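Rubredoxin\:oxygen oxidoreductase (Desulfovibrio gigas, PDB 1E5D) catalyses the four-electron reduction of dioxygen to two molecules of water, using a diiron centre and a flavin mononucleotide cofactor. Local coordinates at residues A[317-330]-A[351-363]. Residues are numbered along the deposited sequence; the frame is centred on the assembly and turned at random.
Sequences GILPYVAGTLQYIK and STKVLAEWLTGMG
Trp358 lays its indole against helix 320-330 as a knob set among Ala323, Leu326, Gln327 and Lys330. Leu326 meets one face of the ring: its CB stands 3.8 Å from the centroid of the six-membered ring of Trp358, only 18° off the normal, a CH-pi contact. Turned anti to the carbonyl carbon (chi1 -76°), CG of Leu326 directs the branch toward 351-363. From there CD1 reaches Leu355 CD2 at 3.7 Å and also lies near Trp358 CG, while CD2 runs on to Met362 CE at 3.6 Å.

At the rim of the indole, Gln327 bends at chi2 and brings OE1 in the ring plane to 3.7 Å from Trp358 CH2, its amide steeply inclined to the indole. Toward the N-terminal ends of the helices, Ile318 presses its CG2 into the first turn of helix 350-361, with Ser351 CA and Val354 CG1 both 3.9 Å from that methyl. At the C-terminal ends Met362 SD settles beside the backbone of Lys330, 3.9 Å from its CA. The lysine chain runs extended past Trp358 and kinks at its last torsion, and one water links NZ to Trp358 O.

The two helices run nearly parallel, 11° apart with axes 10.9 Å from each other, as neighbours on one side of the parallel sheet of the flavodoxin-like domain. Val309 of strand 306-310 touches Val322, Leu355 and Leu359, and Ser351 OG is hydrogen-bonded to Ser311 O. Gly317 lies near the FMN, while Gln327 also packs on Ile318 of the second subunit. Between the segments the grip is therefore apolar and shape-based, with aliphatic groups and a thioether packed about one indole, and polar linkage coming through water at the lysine end.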
ATOM      1  N   GLY A 317       7.384  -1.790 -13.554  1.00 19.05           N
ATOM      2  CA  GLY A 317       7.754  -1.974 -12.165  1.00  6.96           C
ATOM      3  C   GLY A 317       6.919  -3.061 -11.506  1.00 12.01           C
ATOM      4  O   GLY A 317       6.360  -3.930 -12.175  1.00 23.60           O
ATOM      5  N   ILE A 318       6.855  -2.969 -10.182  1.00  8.81           N
ATOM      6  CA  ILE A 318       6.130  -3.943  -9.380  1.00 11.25           C
ATOM      7  C   ILE A 318       4.832  -3.327  -8.876  1.00  8.55           C
ATOM      8  O   ILE A 318       4.688  -2.107  -8.887  1.00  7.25           O
ATOM      9  CB  ILE A 318       6.973  -4.413  -8.184  1.00 15.63           C
ATOM     10  CG1 ILE A 318       7.250  -3.295  -7.175  1.00 12.77           C
ATOM     11  CG2 ILE A 318       8.273  -5.048  -8.644  1.00  8.87           C
ATOM     12  CD1 ILE A 318       7.864  -3.776  -5.876  1.00 14.59           C
ATOM     13  N   LEU A 319       3.918  -4.183  -8.454  1.00  9.58           N
ATOM     14  CA  LEU A 319       2.637  -3.742  -7.923  1.00 12.10           C
ATOM     15  C   LEU A 319       2.814  -2.950  -6.633  1.00 11.88           C
ATOM     16  O   LEU A 319       3.665  -3.196  -5.788  1.00 19.11           O
ATOM     17  CB  LEU A 319       1.706  -4.941  -7.722  1.00  9.07           C
ATOM     18  CG  LEU A 319       1.163  -5.588  -9.004  1.00  5.02           C
ATOM     19  CD1 LEU A 319       0.303  -6.804  -8.664  1.00  8.37           C
ATOM     20  CD2 LEU A 319       0.364  -4.589  -9.821  1.00  6.94           C
ATOM     21  N   PRO A 320       1.949  -1.939  -6.518  1.00 12.54           N
ATOM     22  CA  PRO A 320       2.038  -0.941  -5.457  1.00  6.81           C
ATOM     23  C   PRO A 320       2.118  -1.555  -4.065  1.00 10.05           C
ATOM     24  O   PRO A 320       2.948  -1.169  -3.247  1.00 14.71           O
ATOM     25  CB  PRO A 320       0.703  -0.205  -5.589  1.00  7.62           C
ATOM     26  CG  PRO A 320       0.322  -0.368  -7.021  1.00  9.78           C
ATOM     27  CD  PRO A 320       0.813  -1.715  -7.438  1.00  8.64           C
ATOM     28  N   TYR A 321       1.240  -2.510  -3.792  1.00  8.90           N
ATOM     29  CA  TYR A 321       1.149  -3.131  -2.481  1.00  7.46           C
ATOM     30  C   TYR A 321       2.392  -3.955  -2.177  1.00 11.59           C
ATOM     31  O   TYR A 321       2.792  -4.115  -1.021  1.00 10.21           O
ATOM     32  CB  TYR A 321      -0.097  -4.012  -2.407  1.00 13.83           C
ATOM     33  CG  TYR A 321      -1.381  -3.231  -2.327  1.00 17.07           C
ATOM     34  CD1 TYR A 321      -1.382  -1.949  -1.793  1.00 18.98           C
ATOM     35  CD2 TYR A 321      -2.577  -3.763  -2.780  1.00 14.62           C
ATOM     36  CE1 TYR A 321      -2.547  -1.212  -1.708  1.00 19.40           C
ATOM     37  CE2 TYR A 321      -3.753  -3.030  -2.698  1.00 14.76           C
ATOM     38  CZ  TYR A 321      -3.730  -1.760  -2.167  1.00 19.14           C
ATOM     39  OH  TYR A 321      -4.890  -1.027  -2.078  1.00 24.84           O
ATOM     40  N   VAL A 322       3.015  -4.483  -3.234  1.00 11.32           N
ATOM     41  CA  VAL A 322       4.286  -5.171  -3.001  1.00 12.31           C
ATOM     42  C   VAL A 322       5.370  -4.157  -2.647  1.00  7.78           C
ATOM     43  O   VAL A 322       6.159  -4.341  -1.727  1.00 11.50           O
ATOM     44  CB  VAL A 322       4.705  -6.010  -4.218  1.00 11.16           C
ATOM     45  CG1 VAL A 322       6.059  -6.644  -3.957  1.00 12.27           C
ATOM     46  CG2 VAL A 322       3.658  -7.074  -4.500  1.00  6.31           C
ATOM     47  N   ALA A 323       5.395  -3.062  -3.388  1.00  7.47           N
ATOM     48  CA  ALA A 323       6.331  -1.983  -3.102  1.00 14.45           C
ATOM     49  C   ALA A 323       6.144  -1.434  -1.697  1.00 12.82           C
ATOM     50  O   ALA A 323       7.117  -1.245  -0.960  1.00 19.24           O
ATOM     51  CB  ALA A 323       6.175  -0.857  -4.118  1.00  5.58           C
ATOM     52  N   GLY A 324       4.899  -1.169  -1.303  1.00 14.89           N
ATOM     53  CA  GLY A 324       4.656  -0.616   0.027  1.00  8.62           C
ATOM     54  C   GLY A 324       5.118  -1.546   1.133  1.00  8.90           C
ATOM     55  O   GLY A 324       5.669  -1.117   2.149  1.00 15.21           O
ATOM     56  N   THR A 325       4.891  -2.843   0.946  1.00  9.67           N
ATOM     57  CA  THR A 325       5.302  -3.834   1.934  1.00  9.90           C
ATOM     58  C   THR A 325       6.808  -3.966   2.024  1.00 10.42           C
ATOM     59  O   THR A 325       7.392  -4.111   3.100  1.00 12.45           O
ATOM     60  CB  THR A 325       4.693  -5.203   1.568  1.00 18.98           C
ATOM     61  OG1 THR A 325       3.264  -5.025   1.576  1.00 23.89           O
ATOM     62  CG2 THR A 325       5.050  -6.268   2.585  1.00  6.22           C
ATOM     63  N   LEU A 326       7.467  -3.923   0.867  1.00 12.41           N
ATOM     64  CA  LEU A 326       8.931  -3.983   0.899  1.00 10.95           C
ATOM     65  C   LEU A 326       9.479  -2.733   1.575  1.00 12.24           C
ATOM     66  O   LEU A 326      10.414  -2.823   2.374  1.00 18.11           O
ATOM     67  CB  LEU A 326       9.501  -4.153  -0.504  1.00  7.24           C
ATOM     68  CG  LEU A 326       9.351  -5.569  -1.068  1.00 13.02           C
ATOM     69  CD1 LEU A 326       9.587  -5.565  -2.567  1.00 13.44           C
ATOM     70  CD2 LEU A 326      10.300  -6.509  -0.349  1.00 12.70           C
ATOM     71  N   GLN A 327       8.892  -1.580   1.278  1.00  8.84           N
ATOM     72  CA  GLN A 327       9.321  -0.353   1.946  1.00 10.31           C
ATOM     73  C   GLN A 327       9.232  -0.531   3.463  1.00 12.38           C
ATOM     74  O   GLN A 327      10.173  -0.260   4.193  1.00 10.45           O
ATOM     75  CB  GLN A 327       8.499   0.872   1.544  1.00 11.13           C
ATOM     76  CG  GLN A 327       9.018   2.179   2.149  1.00 18.55           C
ATOM     77  CD  GLN A 327      10.466   2.416   1.741  1.00 31.86           C
ATOM     78  OE1 GLN A 327      10.734   2.635   0.557  1.00 46.97           O
ATOM     79  NE2 GLN A 327      11.386   2.357   2.702  1.00 32.14           N
ATOM     80  N   TYR A 328       8.072  -1.004   3.911  1.00 15.49           N
ATOM     81  CA  TYR A 328       7.860  -1.212   5.339  1.00 15.00           C
ATOM     82  C   TYR A 328       8.951  -2.121   5.887  1.00 14.83           C
ATOM     83  O   TYR A 328       9.583  -1.832   6.892  1.00 16.99           O
ATOM     84  CB  TYR A 328       6.502  -1.844   5.593  1.00  9.26           C
ATOM     85  CG  TYR A 328       6.128  -1.995   7.044  1.00  6.19           C
ATOM     86  CD1 TYR A 328       5.772  -0.880   7.789  1.00  7.96           C
ATOM     87  CD2 TYR A 328       6.111  -3.233   7.677  1.00  8.53           C
ATOM     88  CE1 TYR A 328       5.420  -0.991   9.116  1.00  9.69           C
ATOM     89  CE2 TYR A 328       5.758  -3.348   9.015  1.00  5.36           C
ATOM     90  CZ  TYR A 328       5.414  -2.224   9.732  1.00  3.87           C
ATOM     91  OH  TYR A 328       5.061  -2.312  11.057  1.00 13.04           O
ATOM     92  N   ILE A 329       9.149  -3.225   5.172  1.00 12.99           N
ATOM     93  CA  ILE A 329      10.067  -4.249   5.664  1.00 15.53           C
ATOM     94  C   ILE A 329      11.505  -3.755   5.686  1.00 13.71           C
ATOM     95  O   ILE A 329      12.227  -3.961   6.663  1.00 15.41           O
ATOM     96  CB  ILE A 329       9.961  -5.528   4.824  1.00 13.54           C
ATOM     97  CG1 ILE A 329       8.576  -6.183   4.902  1.00 13.37           C
ATOM     98  CG2 ILE A 329      11.047  -6.505   5.220  1.00 17.45           C
ATOM     99  CD1 ILE A 329       8.509  -7.423   4.032  1.00 41.71           C
ATOM    100  N   LYS A 330      11.912  -3.084   4.613  1.00 12.07           N
ATOM    101  CA  LYS A 330      13.282  -2.591   4.544  1.00 12.55           C
ATOM    102  C   LYS A 330      13.622  -1.716   5.748  1.00 16.25           C
ATOM    103  O   LYS A 330      14.724  -1.791   6.291  1.00 25.34           O
ATOM    104  CB  LYS A 330      13.490  -1.827   3.239  1.00 12.66           C
ATOM    105  CG  LYS A 330      14.798  -1.057   3.168  1.00 13.96           C
ATOM    106  CD  LYS A 330      14.941  -0.446   1.780  1.00 24.89           C
ATOM    107  CE  LYS A 330      16.192   0.416   1.669  1.00 31.37           C
ATOM    108  NZ  LYS A 330      17.307  -0.363   1.054  1.00 40.64           N
ATOM    109  N   SER A 351      10.049  -6.703 -13.131  1.00 13.27           N
ATOM    110  CA  SER A 351       9.690  -6.966 -11.738  1.00 17.64           C
ATOM    111  C   SER A 351      10.728  -7.799 -11.004  1.00 15.77           C
ATOM    112  O   SER A 351      11.134  -7.450  -9.892  1.00 21.48           O
ATOM    113  CB  SER A 351       8.313  -7.638 -11.635  1.00 12.38           C
ATOM    114  OG  SER A 351       8.277  -8.880 -12.314  1.00 27.74           O
ATOM    115  N   THR A 352      11.190  -8.889 -11.602  1.00 13.55           N
ATOM    116  CA  THR A 352      12.100  -9.734 -10.817  1.00 19.26           C
ATOM    117  C   THR A 352      13.434  -9.035 -10.641  1.00 24.45           C
ATOM    118  O   THR A 352      14.105  -9.158  -9.619  1.00 22.86           O
ATOM    119  CB  THR A 352      12.275 -11.110 -11.469  1.00 16.41           C
ATOM    120  OG1 THR A 352      12.619 -10.937 -12.845  1.00 25.98           O
ATOM    121  CG2 THR A 352      10.952 -11.863 -11.430  1.00 14.66           C
ATOM    122  N   LYS A 353      13.811  -8.273 -11.662  1.00 27.73           N
ATOM    123  CA  LYS A 353      15.008  -7.446 -11.564  1.00 31.12           C
ATOM    124  C   LYS A 353      14.908  -6.539 -10.344  1.00 26.93           C
ATOM    125  O   LYS A 353      15.780  -6.471  -9.475  1.00 23.46           O
ATOM    126  CB  LYS A 353      15.158  -6.620 -12.836  1.00 36.53           C
ATOM    127  CG  LYS A 353      16.579  -6.492 -13.349  1.00 46.67           C
ATOM    128  CD  LYS A 353      16.725  -7.208 -14.692  1.00 57.80           C
ATOM    129  CE  LYS A 353      17.785  -6.563 -15.573  1.00 62.82           C
ATOM    130  NZ  LYS A 353      17.409  -6.529 -17.012  1.00 51.64           N
ATOM    131  N   VAL A 354      13.773  -5.834 -10.280  1.00 22.04           N
ATOM    132  CA  VAL A 354      13.507  -4.907  -9.195  1.00 21.53           C
ATOM    133  C   VAL A 354      13.400  -5.598  -7.842  1.00 19.48           C
ATOM    134  O   VAL A 354      13.967  -5.131  -6.850  1.00 15.07           O
ATOM    135  CB  VAL A 354      12.208  -4.116  -9.446  1.00 25.67           C
ATOM    136  CG1 VAL A 354      11.787  -3.403  -8.175  1.00  9.99           C
ATOM    137  CG2 VAL A 354      12.409  -3.124 -10.582  1.00 19.30           C
ATOM    138  N   LEU A 355      12.673  -6.712  -7.790  1.00 16.31           N
ATOM    139  CA  LEU A 355      12.557  -7.405  -6.503  1.00 13.02           C
ATOM    140  C   LEU A 355      13.933  -7.793  -5.993  1.00 16.74           C
ATOM    141  O   LEU A 355      14.251  -7.609  -4.819  1.00 21.01           O
ATOM    142  CB  LEU A 355      11.638  -8.619  -6.649  1.00 15.23           C
ATOM    143  CG  LEU A 355      10.175  -8.226  -6.924  1.00  9.01           C
ATOM    144  CD1 LEU A 355       9.333  -9.440  -7.269  1.00  8.19           C
ATOM    145  CD2 LEU A 355       9.621  -7.484  -5.722  1.00  4.68           C
ATOM    146  N   ALA A 356      14.762  -8.296  -6.901  1.00 22.41           N
ATOM    147  CA  ALA A 356      16.131  -8.680  -6.575  1.00 21.13           C
ATOM    148  C   ALA A 356      16.898  -7.502  -5.993  1.00 17.34           C
ATOM    149  O   ALA A 356      17.564  -7.657  -4.974  1.00 18.73           O
ATOM    150  CB  ALA A 356      16.858  -9.234  -7.787  1.00 20.91           C
ATOM    151  N   GLU A 357      16.798  -6.333  -6.613  1.00 18.48           N
ATOM    152  CA  GLU A 357      17.511  -5.166  -6.082  1.00 20.47           C
ATOM    153  C   GLU A 357      17.059  -4.846  -4.661  1.00 24.46           C
ATOM    154  O   GLU A 357      17.849  -4.405  -3.824  1.00 28.79           O
ATOM    155  CB  GLU A 357      17.293  -3.952  -6.980  1.00 37.23           C
ATOM    156  CG  GLU A 357      18.340  -2.861  -6.866  1.00 61.38           C
ATOM    157  CD  GLU A 357      18.756  -2.299  -8.214  1.00 79.66           C
ATOM    158  OE1 GLU A 357      17.925  -2.294  -9.149  1.00 97.44           O
ATOM    159  OE2 GLU A 357      19.920  -1.859  -8.338  1.00102.35           O
ATOM    160  N   TRP A 358      15.772  -5.068  -4.402  1.00 25.81           N
ATOM    161  CA  TRP A 358      15.214  -4.799  -3.083  1.00 24.11           C
ATOM    162  C   TRP A 358      15.800  -5.774  -2.059  1.00 21.71           C
ATOM    163  O   TRP A 358      16.278  -5.381  -1.002  1.00 24.03           O
ATOM    164  CB  TRP A 358      13.699  -4.942  -3.075  1.00 20.28           C
ATOM    165  CG  TRP A 358      12.856  -3.780  -3.453  1.00 18.36           C
ATOM    166  CD1 TRP A 358      12.320  -3.521  -4.687  1.00 21.24           C
ATOM    167  CD2 TRP A 358      12.431  -2.709  -2.599  1.00 18.95           C
ATOM    168  NE1 TRP A 358      11.591  -2.354  -4.651  1.00 22.31           N
ATOM    169  CE2 TRP A 358      11.646  -1.836  -3.382  1.00 18.72           C
ATOM    170  CE3 TRP A 358      12.638  -2.399  -1.250  1.00 14.98           C
ATOM    171  CZ2 TRP A 358      11.072  -0.678  -2.851  1.00 15.18           C
ATOM    172  CZ3 TRP A 358      12.071  -1.252  -0.728  1.00 12.72           C
ATOM    173  CH2 TRP A 358      11.295  -0.400  -1.529  1.00 13.71           C
ATOM    174  N   LEU A 359      15.731  -7.068  -2.395  1.00 13.60           N
ATOM    175  CA  LEU A 359      16.203  -8.070  -1.442  1.00 19.90           C
ATOM    176  C   LEU A 359      17.687  -7.879  -1.151  1.00 21.08           C
ATOM    177  O   LEU A 359      18.099  -7.774   0.003  1.00 29.37           O
ATOM    178  CB  LEU A 359      15.906  -9.476  -1.969  1.00 17.91           C
ATOM    179  CG  LEU A 359      14.415  -9.780  -2.173  1.00 19.59           C
ATOM    180  CD1 LEU A 359      14.195 -11.269  -2.373  1.00 25.69           C
ATOM    181  CD2 LEU A 359      13.592  -9.264  -1.001  1.00 16.76           C
ATOM    182  N   THR A 360      18.475  -7.823  -2.212  1.00 22.26           N
ATOM    183  CA  THR A 360      19.911  -7.579  -2.096  1.00 20.39           C
ATOM    184  C   THR A 360      20.184  -6.313  -1.303  1.00 16.99           C
ATOM    185  O   THR A 360      21.061  -6.252  -0.443  1.00 29.87           O
ATOM    186  CB  THR A 360      20.560  -7.488  -3.488  1.00 21.98           C
ATOM    187  OG1 THR A 360      20.436  -8.758  -4.150  1.00 32.60           O
ATOM    188  CG2 THR A 360      22.047  -7.206  -3.362  1.00 35.65           C
ATOM    189  N   GLY A 361      19.428  -5.247  -1.559  1.00 15.54           N
ATOM    190  CA  GLY A 361      19.661  -4.016  -0.818  1.00 12.50           C
ATOM    191  C   GLY A 361      19.373  -4.160   0.660  1.00 18.26           C
ATOM    192  O   GLY A 361      19.812  -3.344   1.470  1.00 35.49           O
ATOM    193  N   MET A 362      18.632  -5.191   1.048  1.00 15.22           N
ATOM    194  CA  MET A 362      18.295  -5.374   2.456  1.00 16.26           C
ATOM    195  C   MET A 362      19.315  -6.299   3.120  1.00 19.34           C
ATOM    196  O   MET A 362      19.206  -6.594   4.304  1.00 21.96           O
ATOM    197  CB  MET A 362      16.906  -5.966   2.638  1.00 16.68           C
ATOM    198  CG  MET A 362      15.757  -4.998   2.425  1.00 19.43           C
ATOM    199  SD  MET A 362      14.153  -5.815   2.537  1.00 33.57           S
ATOM    200  CE  MET A 362      13.598  -5.693   0.837  1.00 31.26           C
ATOM    201  N   GLY A 363      20.269  -6.717   2.294  1.00 18.12           N
ATOM    202  CA  GLY A 363      21.346  -7.579   2.730  1.00 17.92           C
ATOM    203  C   GLY A 363      20.948  -9.036   2.748  1.00 17.48           C
ATOM    204  O   GLY A 363      21.571  -9.872   3.399  1.00 37.73           O
TER
HETATM  205  O   HOH W   1      16.601  -2.593  -0.793  1.00 30.37           O